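Local structure of acetyl transferase (Salmonella typhimurium, 1S7K) at residues 62-65 with 69-72; 73-76 with 81-84; 85-90 with 122-127; 89-92 with 97-100; 146-151 with 173-178. The protein transfers an acetyl group, probably from acetyl-coenzyme A, to the N-terminal amine of ribosomal protein L7/L12, as a dimeric GNAT-family enzyme. One frame throughout, in Å; residues are numbered along the deposited sequence.

How the contacts relate
Contacts 1 to 4 all involve strand 71-77 or strand 80-91, neighbours in the central sheet, while contact 5 lies farther along the same sheet, at helix 142-150 and strand 168-178. Contacts 1, 2, 3 and 5 are buried; contact 4 lies at the surface. Contact 1 relies on polar grips at a helix end, contact 2 on a bulged hairpin with apolar side chains, and contact 3 on a single edge-to-face pair of aromatic rings. Contact 4 adds a phenol-carboxylate bond, and contact 5 sets alanine on a tyrosine face. Y73 joins contact 2 to its neighbours, its ring meeting H65 of contact 1 and its hydroxyl Y124 of contact 3.

Contact 1 of 5, residues 62-65 with 69-72; sequences ILLH and YAKM
K71 lays its aliphatic chain across the imidazole of H65 where helix 55-67 gives way to strand 71-77 of the GNAT fold. The two side chains run at about a right angle, and K71 CD sits 3.4 Å from the centroid of the H65 ring, almost straight above it, a CH-pi contact. A bend at chi2 (-68°) carries the lysine over the face and lets NZ continue to the backbone, where it donates to H65 O at 2.7 Å, occupying a carbonyl of the last helical turns. The imidazole is gripped at both nitrogens. M72 N donates to H65 ND1 at 2.9 Å, nearly straight at 164° but from somewhat out of the ring plane, while NE2 pairs with E6, consistent with a proton on NE2. H65 is turned so that CG is anti to its backbone N (chi1 -169°), which brings the ring alongside the incoming strand. Closer to the turn, Y69 N returns to L64 O (2.9 Å). L64 crosses Y69 at about a right angle, its CD2 3.8 Å from Y69 CB, and its other touch is on A70, where L64 CB and A70 CB lie 3.7 Å apart.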
# COMPACT_ATOMS: atom_id res chain seq x y z
N ILE A 62 -12.32 -13.20 6.84
CA ILE A 62 -13.43 -12.91 7.77
C ILE A 62 -12.87 -12.16 8.97
O ILE A 62 -13.46 -11.17 9.40
CB ILE A 62 -14.16 -14.26 8.19
CG1 ILE A 62 -14.85 -14.87 6.96
CG2 ILE A 62 -15.15 -14.01 9.31
CD1 ILE A 62 -15.58 -16.15 7.19
N LEU A 63 -11.72 -12.59 9.50
CA LEU A 63 -11.10 -11.90 10.64
C LEU A 63 -10.76 -10.46 10.29
O LEU A 63 -11.07 -9.56 11.05
CB LEU A 63 -9.83 -12.62 11.11
CG LEU A 63 -10.17 -14.06 11.50
CD1 LEU A 63 -8.90 -14.79 11.87
CD2 LEU A 63 -11.18 -14.06 12.66
N LEU A 64 -10.12 -10.23 9.13
CA LEU A 64 -9.81 -8.86 8.72
C LEU A 64 -11.12 -8.05 8.55
O LEU A 64 -11.20 -6.85 8.87
CB LEU A 64 -9.05 -8.86 7.38
CG LEU A 64 -7.68 -9.59 7.41
CD1 LEU A 64 -6.99 -9.60 6.04
CD2 LEU A 64 -6.83 -8.91 8.50
N HIS A 65 -12.14 -8.71 8.02
CA HIS A 65 -13.41 -8.06 7.74
C HIS A 65 -14.04 -7.55 9.05
O HIS A 65 -14.51 -6.42 9.12
CB HIS A 65 -14.32 -9.04 6.96
CG HIS A 65 -15.57 -8.42 6.39
ND1 HIS A 65 -15.94 -8.57 5.07
CD2 HIS A 65 -16.61 -7.79 7.00
CE1 HIS A 65 -17.16 -8.09 4.90
NE2 HIS A 65 -17.59 -7.61 6.06
N TYR A 69 -9.97 -4.27 8.58
CA TYR A 69 -8.63 -4.22 7.99
C TYR A 69 -8.66 -4.56 6.52
O TYR A 69 -7.66 -4.33 5.81
CB TYR A 69 -7.68 -5.20 8.66
CG TYR A 69 -7.30 -4.76 10.06
CD1 TYR A 69 -6.81 -5.68 10.97
CD2 TYR A 69 -7.54 -3.44 10.49
CE1 TYR A 69 -6.57 -5.31 12.31
CE2 TYR A 69 -7.31 -3.06 11.83
CZ TYR A 69 -6.83 -4.01 12.73
OH TYR A 69 -6.62 -3.67 14.09
N ALA A 70 -9.81 -5.06 6.09
CA ALA A 70 -10.07 -5.49 4.69
C ALA A 70 -11.55 -5.86 4.67
O ALA A 70 -12.18 -5.88 5.71
CB ALA A 70 -9.22 -6.78 4.34
N LYS A 71 -12.11 -6.14 3.49
CA LYS A 71 -13.49 -6.62 3.43
C LYS A 71 -13.56 -7.66 2.38
O LYS A 71 -12.85 -7.57 1.35
CB LYS A 71 -14.49 -5.51 3.06
CG LYS A 71 -14.62 -4.38 4.13
CD LYS A 71 -15.31 -4.93 5.46
CE LYS A 71 -15.23 -3.88 6.62
NZ LYS A 71 -15.89 -4.57 7.80
N MET A 72 -14.34 -8.71 2.63
CA MET A 72 -14.49 -9.67 1.58
C MET A 72 -16.00 -9.94 1.40
O MET A 72 -16.63 -10.45 2.32
CB MET A 72 -13.77 -10.99 1.88
CG MET A 72 -14.03 -12.01 0.78
SD MET A 72 -13.30 -13.57 1.27
CE MET A 72 -13.50 -14.40 -0.09

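Contact 2 of 5, residues 73-76 with 81-84; sequences YLIF and MAGV
The ring of F76 is met obliquely by M81, which lies along one side of it from backbone to side chain. F76 CD2 is 3.5 Å from M81 N, CE2 is 3.6 Å from M81 CB, and CZ reaches M81 CG at 3.7 Å. R17 adds a cation-pi contact to the same ring. The other aromatic, Y73, points its end away from strand 81-84: its ring forms an edge-to-face pair with H65, and its hydroxyl is held by E6. The extended chain of M81 (chi1 -152°, chi2 -164°) runs past F76 and carries SD to 4.0 Å from L74 CD1; a bend at chi3 then turns only the terminal CE. On this same face L74 CD2 packs on V84 CG2 at 3.7 Å, and L27 of helix 24-33 covers L74, M81 and V84. The strands belong to the hairpin 71-77/80-91 of the GNAT sheet, antiparallel and twisted, with a classic beta bulge where A82 and G83 both stand opposite I75. The bulge shows in the bonding of I75 O: it takes a short bond from A82 N (2.7 Å), which arrives nearly along the C=O axis, and a weak one from G83 N at 3.5 Å. I75 N donates to G83 O, approaching from above the carbonyl plane. The extra residue shifts the register, so F76 pairs with M81 while L74 still pairs with V84. On the opposite face from F76 and L74, I75 packs against I112 and M113, residues that bind coenzyme A.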
# COMPACT_ATOMS: atom_id res chain seq x y z
N TYR A 73 -16.55 -9.54 0.24
CA TYR A 73 -17.95 -9.79 -0.03
C TYR A 73 -18.11 -10.75 -1.21
O TYR A 73 -17.32 -10.78 -2.16
CB TYR A 73 -18.67 -8.44 -0.35
CG TYR A 73 -18.77 -7.48 0.81
CD1 TYR A 73 -19.80 -7.60 1.76
CD2 TYR A 73 -17.84 -6.46 0.97
CE1 TYR A 73 -19.89 -6.67 2.86
CE2 TYR A 73 -17.91 -5.56 2.06
CZ TYR A 73 -18.94 -5.68 2.99
OH TYR A 73 -19.02 -4.76 4.04
N LEU A 74 -19.17 -11.54 -1.15
CA LEU A 74 -19.55 -12.45 -2.21
C LEU A 74 -20.70 -11.79 -3.00
O LEU A 74 -21.66 -11.26 -2.40
CB LEU A 74 -20.03 -13.78 -1.59
CG LEU A 74 -18.89 -14.61 -1.04
CD1 LEU A 74 -19.40 -16.00 -0.62
CD2 LEU A 74 -17.88 -14.82 -2.17
N ILE A 75 -20.59 -11.80 -4.32
CA ILE A 75 -21.58 -11.24 -5.26
C ILE A 75 -22.53 -12.37 -5.65
O ILE A 75 -22.06 -13.38 -6.17
CB ILE A 75 -20.89 -10.75 -6.57
CG1 ILE A 75 -19.95 -9.55 -6.33
CG2 ILE A 75 -21.96 -10.27 -7.61
CD1 ILE A 75 -18.96 -9.42 -7.57
N PHE A 76 -23.83 -12.16 -5.43
CA PHE A 76 -24.88 -13.12 -5.78
C PHE A 76 -25.79 -12.49 -6.80
O PHE A 76 -26.21 -11.35 -6.66
CB PHE A 76 -25.71 -13.52 -4.57
CG PHE A 76 -25.01 -14.46 -3.68
CD1 PHE A 76 -24.21 -13.98 -2.62
CD2 PHE A 76 -25.11 -15.82 -3.89
CE1 PHE A 76 -23.52 -14.87 -1.81
CE2 PHE A 76 -24.44 -16.72 -3.08
CZ PHE A 76 -23.64 -16.24 -2.03
N MET A 81 -24.06 -17.80 -6.52
CA MET A 81 -22.80 -17.08 -6.26
C MET A 81 -22.11 -16.77 -7.61
O MET A 81 -21.96 -17.64 -8.47
CB MET A 81 -21.92 -17.94 -5.34
CG MET A 81 -20.96 -17.16 -4.46
SD MET A 81 -19.70 -18.34 -3.83
CE MET A 81 -19.10 -18.67 -5.26
N ALA A 82 -21.69 -15.52 -7.83
CA ALA A 82 -21.10 -15.17 -9.11
C ALA A 82 -19.67 -14.65 -9.08
O ALA A 82 -19.04 -14.57 -10.11
CB ALA A 82 -21.98 -14.12 -9.85
N GLY A 83 -19.19 -14.25 -7.91
CA GLY A 83 -17.80 -13.80 -7.83
C GLY A 83 -17.52 -13.17 -6.50
O GLY A 83 -18.31 -13.30 -5.59
N VAL A 84 -16.38 -12.49 -6.38
CA VAL A 84 -15.96 -11.86 -5.13
C VAL A 84 -15.67 -10.36 -5.35
O VAL A 84 -15.15 -10.00 -6.39
CB VAL A 84 -14.64 -12.48 -4.61
CG1 VAL A 84 -14.11 -11.63 -3.47
CG2 VAL A 84 -14.87 -13.95 -4.08

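Contact 3 of 5, residues 85-90 with 122-127; sequences LSFNAI and THYARR
Y124 OH forms a hydrogen bond with Y73 OH on strand 71-77, and the ring behind that hydroxyl offers its face to F87. The phenylalanine comes edge-on, in a T-shaped arrangement: the centroids are 5.3 Å apart and the planes stand at 76°. The touching atom is F87 CE1, which lies 3.8 Å from Y124 CD2 and is displaced from the ring centre toward the rim, over the CD2-CE2 side. Y124 is a sandwiched ring, because R127 CD, from the next helical turn, lies 3.7 Å above the plane on the opposite face, also toward the rim. The R127 guanidinium then passes with one face over Y124 OH, while its NH1 makes a salt bridge with D129. Y124 thus has both faces covered and its hydroxyl tied to a neighbouring strand, an arrangement that should restrict rotation of the ring. Its chi1 of -92° lies some 30° from a staggered value, with the ring held between F87 CE1 and R127 CD. The interface itself is small, one ring against another, and it brings helix 112-127 down on strand 80-91 of the GNAT sheet. L120 of the same helix and I130 of the following loop also pack on F87, K71 of strand 71-77 lies against both rings, and A97 and I99 of strand 96-103 border F87 from the other neighbouring strand.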
# COMPACT_ATOMS: atom_id res chain seq x y z
N LEU A 85 -16.07 -9.51 -4.41
CA LEU A 85 -15.77 -8.07 -4.46
C LEU A 85 -15.10 -7.77 -3.10
O LEU A 85 -15.72 -7.97 -2.00
CB LEU A 85 -17.04 -7.25 -4.62
CG LEU A 85 -16.83 -5.74 -4.66
CD1 LEU A 85 -15.73 -5.40 -5.62
CD2 LEU A 85 -18.14 -5.04 -5.07
N SER A 86 -13.83 -7.35 -3.16
CA SER A 86 -13.03 -7.11 -1.94
C SER A 86 -12.42 -5.75 -1.78
O SER A 86 -12.24 -5.04 -2.76
CB SER A 86 -11.86 -8.11 -1.87
OG SER A 86 -12.30 -9.46 -1.88
N PHE A 87 -12.11 -5.39 -0.54
CA PHE A 87 -11.34 -4.21 -0.25
C PHE A 87 -10.09 -5.02 0.20
O PHE A 87 -10.07 -5.59 1.31
CB PHE A 87 -11.93 -3.39 0.91
CG PHE A 87 -13.07 -2.50 0.53
CD1 PHE A 87 -14.01 -2.10 1.49
CD2 PHE A 87 -13.21 -2.04 -0.76
CE1 PHE A 87 -15.09 -1.26 1.14
CE2 PHE A 87 -14.27 -1.20 -1.12
CZ PHE A 87 -15.22 -0.81 -0.16
N ASN A 88 -9.10 -5.14 -0.70
CA ASN A 88 -7.93 -5.94 -0.39
C ASN A 88 -7.27 -5.49 0.90
O ASN A 88 -6.73 -6.33 1.64
CB ASN A 88 -6.91 -5.88 -1.50
CG ASN A 88 -7.43 -6.51 -2.77
OD1 ASN A 88 -8.17 -7.49 -2.73
ND2 ASN A 88 -7.02 -5.95 -3.92
N ALA A 89 -7.26 -4.19 1.15
CA ALA A 89 -6.69 -3.66 2.40
C ALA A 89 -7.40 -2.35 2.68
O ALA A 89 -7.93 -1.70 1.75
CB ALA A 89 -5.21 -3.39 2.25
N ILE A 90 -7.36 -1.91 3.93
CA ILE A 90 -7.96 -0.63 4.33
C ILE A 90 -6.93 0.05 5.20
O ILE A 90 -6.18 -0.65 5.91
CB ILE A 90 -9.26 -0.84 5.14
CG1 ILE A 90 -10.36 -1.39 4.20
CG2 ILE A 90 -9.71 0.46 5.79
CD1 ILE A 90 -11.60 -1.91 4.91
N THR A 122 -21.22 3.52 -2.13
CA THR A 122 -22.27 4.40 -1.61
C THR A 122 -22.57 4.01 -0.17
O THR A 122 -22.72 4.86 0.71
CB THR A 122 -23.55 4.21 -2.45
OG1 THR A 122 -23.41 4.94 -3.68
CG2 THR A 122 -24.80 4.62 -1.64
N HIS A 123 -22.67 2.70 0.03
CA HIS A 123 -22.94 2.12 1.34
C HIS A 123 -21.83 2.50 2.35
O HIS A 123 -22.12 2.86 3.51
CB HIS A 123 -23.04 0.62 1.19
CG HIS A 123 -23.16 -0.10 2.51
ND1 HIS A 123 -24.39 -0.36 3.09
CD2 HIS A 123 -22.22 -0.64 3.33
CE1 HIS A 123 -24.20 -1.04 4.22
NE2 HIS A 123 -22.90 -1.22 4.38
N TYR A 124 -20.57 2.45 1.92
CA TYR A 124 -19.49 2.82 2.85
C TYR A 124 -19.41 4.32 3.08
O TYR A 124 -19.04 4.75 4.18
CB TYR A 124 -18.16 2.27 2.37
CG TYR A 124 -18.01 0.96 3.02
CD1 TYR A 124 -17.39 0.88 4.26
CD2 TYR A 124 -18.53 -0.19 2.45
CE1 TYR A 124 -17.30 -0.31 4.92
CE2 TYR A 124 -18.44 -1.40 3.11
CZ TYR A 124 -17.80 -1.43 4.37
OH TYR A 124 -17.58 -2.59 5.02
N ALA A 125 -19.75 5.10 2.05
CA ALA A 125 -19.75 6.57 2.24
C ALA A 125 -20.83 6.86 3.30
O ALA A 125 -20.65 7.75 4.19
CB ALA A 125 -20.15 7.28 0.91
N ARG A 126 -21.94 6.14 3.21
CA ARG A 126 -23.01 6.35 4.21
C ARG A 126 -22.58 5.91 5.61
O ARG A 126 -22.82 6.65 6.57
CB ARG A 126 -24.32 5.71 3.76
CG ARG A 126 -24.65 6.17 2.34
CD ARG A 126 -26.04 6.76 2.11
NE ARG A 126 -25.89 7.77 1.06
CZ ARG A 126 -26.74 8.03 0.07
NH1 ARG A 126 -27.88 7.37 -0.06
NH2 ARG A 126 -26.40 8.96 -0.82
N ARG A 127 -21.86 4.78 5.70
CA ARG A 127 -21.30 4.29 7.00
C ARG A 127 -20.32 5.38 7.46
O ARG A 127 -20.33 5.82 8.63
CB ARG A 127 -20.52 3.00 6.82
CG ARG A 127 -21.39 1.76 6.74
CD ARG A 127 -20.57 0.53 6.42
NE ARG A 127 -19.28 0.42 7.13
CZ ARG A 127 -18.95 -0.62 7.89
NH1 ARG A 127 -17.76 -0.70 8.50
NH2 ARG A 127 -19.83 -1.58 8.07

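Contact 4 of 5, residues 89-92 with 97-100; sequences AIEP and AYIG
Y98 and E91 meet through their polar ends: Y98 OH donates to E91 OE2 at 2.9 Å. The hydroxyl approaches from above the carboxylate plane, 47° out of it, and the flat groups are turned 60° against each other. E91 CD lies in the plane of the Y98 ring, at its edge, and E91 OE2 is also 3.3 Å from Y98 CE1. An extended glutamate chain brings OE2 there, with CG anti to the carbonyl carbon (chi1 -68°). Behind these side chains runs the backbone of the hairpin formed by strands 80-91 and 96-103. Y98 N donates to A89 O at 3.1 Å, so the tyrosine is fixed at its backbone as well as at its hydroxyl, and A97 CA makes a further CA-H...O contact with A89 O. I90 and A97 form an antiparallel non-hydrogen-bonded pair, and on their face I90 CG1 touches A97 CB at 4.0 Å, both covered by I130 from a loop. Further out, V134 and K136 of strand 132-138 pack on Y98, and M159 of the second subunit rests on the same tyrosine, which brings this end of the hairpin into the dimer interface. The second glutamate oxygen, OE1, is held by N94 ND2 in the turn, so the two oxygens have separate donors. That arrangement would favour an anionic carboxylate, which in turn probably polarises the phenol O-H that points at it.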
# COMPACT_ATOMS: atom_id res chain seq x y z
N ALA A 89 -7.26 -4.19 1.15
CA ALA A 89 -6.69 -3.66 2.40
C ALA A 89 -7.40 -2.35 2.68
O ALA A 89 -7.93 -1.70 1.75
CB ALA A 89 -5.21 -3.39 2.25
N ILE A 90 -7.36 -1.91 3.93
CA ILE A 90 -7.96 -0.63 4.33
C ILE A 90 -6.93 0.05 5.20
O ILE A 90 -6.18 -0.65 5.91
CB ILE A 90 -9.26 -0.84 5.14
CG1 ILE A 90 -10.36 -1.39 4.20
CG2 ILE A 90 -9.71 0.46 5.79
CD1 ILE A 90 -11.60 -1.91 4.91
N GLU A 91 -6.89 1.38 5.12
CA GLU A 91 -6.03 2.23 5.90
C GLU A 91 -7.07 2.96 6.77
O GLU A 91 -7.58 3.99 6.37
CB GLU A 91 -5.29 3.18 4.96
CG GLU A 91 -4.29 2.45 4.05
CD GLU A 91 -3.61 3.39 3.09
OE1 GLU A 91 -3.90 4.61 3.16
OE2 GLU A 91 -2.82 2.89 2.27
N PRO A 92 -7.43 2.39 7.95
CA PRO A 92 -8.44 3.05 8.78
C PRO A 92 -8.27 4.52 9.00
O PRO A 92 -9.23 5.27 8.87
CB PRO A 92 -8.41 2.23 10.11
CG PRO A 92 -7.93 0.85 9.64
CD PRO A 92 -6.79 1.28 8.69
N ALA A 97 -9.53 2.52 0.93
CA ALA A 97 -9.63 1.10 0.63
C ALA A 97 -9.15 0.82 -0.77
O ALA A 97 -9.43 1.62 -1.68
CB ALA A 97 -11.04 0.64 0.77
N TYR A 98 -8.44 -0.30 -0.96
CA TYR A 98 -8.00 -0.70 -2.30
C TYR A 98 -8.95 -1.83 -2.73
O TYR A 98 -9.21 -2.78 -2.00
CB TYR A 98 -6.55 -1.19 -2.26
CG TYR A 98 -5.63 -0.09 -1.77
CD1 TYR A 98 -5.40 0.12 -0.42
CD2 TYR A 98 -5.08 0.79 -2.68
CE1 TYR A 98 -4.60 1.23 0.01
CE2 TYR A 98 -4.31 1.87 -2.28
CZ TYR A 98 -4.07 2.09 -0.95
OH TYR A 98 -3.26 3.15 -0.61
N ILE A 99 -9.51 -1.68 -3.90
CA ILE A 99 -10.50 -2.64 -4.40
C ILE A 99 -9.94 -3.84 -5.20
O ILE A 99 -9.08 -3.68 -6.07
CB ILE A 99 -11.52 -1.88 -5.33
CG1 ILE A 99 -12.39 -0.90 -4.51
CG2 ILE A 99 -12.38 -2.90 -6.09
CD1 ILE A 99 -12.92 0.33 -5.28
N GLY A 100 -10.49 -5.03 -4.98
CA GLY A 100 -10.03 -6.19 -5.78
C GLY A 100 -11.31 -6.94 -6.15
O GLY A 100 -12.26 -6.79 -5.44

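Contact 5 of 5, residues 146-151 with 173-178; sequences AVARRN and NMYARI
A148 sets its methyl squarely on the ring of Y175, where helix 142-150 packs on strand 168-178 in the GNAT fold. The helix belongs to a beta-alpha-beta crossover from strand 132-138 to strand 154-165, and strand 168-178 is inserted between those two in the sheet, beneath the helix. A148 CB lies 3.5 Å from the centroid of the Y175 ring, only 8° off its normal, a CH-pi contact almost over the centre. The tyrosine hydroxyl passes on to polar partners: N145 OD1 earlier in the helix, and a water that donates to Y175 OH at 2.7 Å. That water, in the plane of the ring at its edge, also accepts from R149 NH1, so it bridges two groups too far apart to bond directly. F153 and C137, the latter a residue that binds coenzyme A covalently, pack on Y175 from the same chain. N151 is the first residue beyond the helical turns. Its backbone oxygen receives a weak bond from R177 NH1 at 3.0 Å, bent to 129°, from an arginine extended from CG to NE and resting on Q118 and M121 of helix 112-127. The N151 side chain turns back on the helix: ND2 also reaches S114 OG, in a residue that binds coenzyme A, and V147 O takes two bonds, from N151 N and, at 2.7 Å, from N151 ND2.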
# COMPACT_ATOMS: atom_id res chain seq x y z
N ALA A 146 -11.45 -0.89 -17.60
CA ALA A 146 -12.78 -0.49 -18.01
C ALA A 146 -13.72 -0.31 -16.79
O ALA A 146 -14.55 0.63 -16.77
CB ALA A 146 -13.33 -1.50 -19.05
N VAL A 147 -13.59 -1.17 -15.77
CA VAL A 147 -14.42 -1.01 -14.56
C VAL A 147 -14.07 0.35 -13.95
O VAL A 147 -14.95 1.13 -13.62
CB VAL A 147 -14.14 -2.17 -13.52
CG1 VAL A 147 -14.81 -1.87 -12.21
CG2 VAL A 147 -14.72 -3.52 -14.07
N ALA A 148 -12.78 0.63 -13.83
CA ALA A 148 -12.40 1.90 -13.24
C ALA A 148 -13.03 3.07 -13.99
O ALA A 148 -13.65 3.97 -13.38
CB ALA A 148 -10.91 2.01 -13.15
N ARG A 149 -12.94 3.06 -15.30
CA ARG A 149 -13.51 4.18 -16.07
C ARG A 149 -15.02 4.25 -16.06
O ARG A 149 -15.55 5.33 -15.96
CB ARG A 149 -12.99 4.15 -17.53
CG ARG A 149 -11.46 4.43 -17.64
CD ARG A 149 -11.12 4.50 -19.16
NE ARG A 149 -11.53 3.27 -19.82
CZ ARG A 149 -10.68 2.32 -20.23
NH1 ARG A 149 -9.37 2.49 -20.07
NH2 ARG A 149 -11.15 1.21 -20.76
N ARG A 150 -15.73 3.13 -16.17
CA ARG A 150 -17.19 3.11 -16.16
C ARG A 150 -17.76 3.56 -14.80
O ARG A 150 -18.92 3.95 -14.73
CB ARG A 150 -17.73 1.69 -16.38
CG ARG A 150 -17.44 1.07 -17.71
CD ARG A 150 -18.51 1.37 -18.77
NE ARG A 150 -17.95 0.95 -20.05
CZ ARG A 150 -18.57 1.04 -21.21
NH1 ARG A 150 -19.81 1.53 -21.27
NH2 ARG A 150 -17.94 0.64 -22.31
N ASN A 151 -16.96 3.46 -13.73
CA ASN A 151 -17.44 3.82 -12.43
C ASN A 151 -16.90 5.14 -11.92
O ASN A 151 -16.84 5.38 -10.74
CB ASN A 151 -17.20 2.62 -11.53
CG ASN A 151 -18.06 1.43 -12.00
OD1 ASN A 151 -19.23 1.35 -11.60
ND2 ASN A 151 -17.52 0.56 -12.90
N ASN A 173 -1.88 1.08 -13.21
CA ASN A 173 -2.61 2.35 -13.12
C ASN A 173 -3.21 2.45 -11.73
O ASN A 173 -3.73 1.48 -11.17
CB ASN A 173 -3.73 2.39 -14.16
CG ASN A 173 -3.22 2.77 -15.56
OD1 ASN A 173 -2.22 3.47 -15.70
ND2 ASN A 173 -3.92 2.29 -16.60
N MET A 174 -3.14 3.65 -11.17
CA MET A 174 -3.75 3.86 -9.89
C MET A 174 -4.90 4.81 -10.15
O MET A 174 -4.70 5.94 -10.62
CB MET A 174 -2.77 4.47 -8.86
CG MET A 174 -3.61 4.82 -7.58
SD MET A 174 -2.60 5.36 -6.18
CE MET A 174 -1.88 3.77 -5.76
N TYR A 175 -6.11 4.36 -9.78
CA TYR A 175 -7.37 5.11 -9.95
C TYR A 175 -8.00 5.38 -8.60
O TYR A 175 -7.88 4.57 -7.68
CB TYR A 175 -8.39 4.26 -10.72
CG TYR A 175 -8.11 4.03 -12.18
CD1 TYR A 175 -8.55 4.94 -13.15
CD2 TYR A 175 -7.48 2.85 -12.60
CE1 TYR A 175 -8.37 4.63 -14.56
CE2 TYR A 175 -7.30 2.56 -13.95
CZ TYR A 175 -7.75 3.46 -14.93
OH TYR A 175 -7.63 3.11 -16.31
N ALA A 176 -8.66 6.51 -8.46
CA ALA A 176 -9.33 6.75 -7.18
C ALA A 176 -10.64 7.47 -7.35
O ALA A 176 -10.85 8.21 -8.32
CB ALA A 176 -8.40 7.55 -6.15
N ARG A 177 -11.55 7.21 -6.42
CA ARG A 177 -12.81 7.94 -6.35
C ARG A 177 -13.01 8.31 -4.90
O ARG A 177 -12.85 7.44 -4.02
CB ARG A 177 -13.99 7.04 -6.76
CG ARG A 177 -15.23 7.92 -7.00
CD ARG A 177 -16.25 7.23 -7.94
NE ARG A 177 -17.56 7.82 -7.70
CZ ARG A 177 -18.72 7.23 -7.97
NH1 ARG A 177 -18.76 6.03 -8.54
NH2 ARG A 177 -19.85 7.83 -7.58
N ILE A 178 -13.34 9.59 -4.64
CA ILE A 178 -13.62 10.06 -3.28
C ILE A 178 -15.16 10.27 -3.20
O ILE A 178 -15.78 10.86 -4.12
CB ILE A 178 -12.95 11.42 -2.99
CG1 ILE A 178 -11.42 11.35 -3.22
CG2 ILE A 178 -13.33 11.90 -1.54
CD1 ILE A 178 -10.65 10.60 -2.23
O HOH W 1 -8.09 4.79 -18.31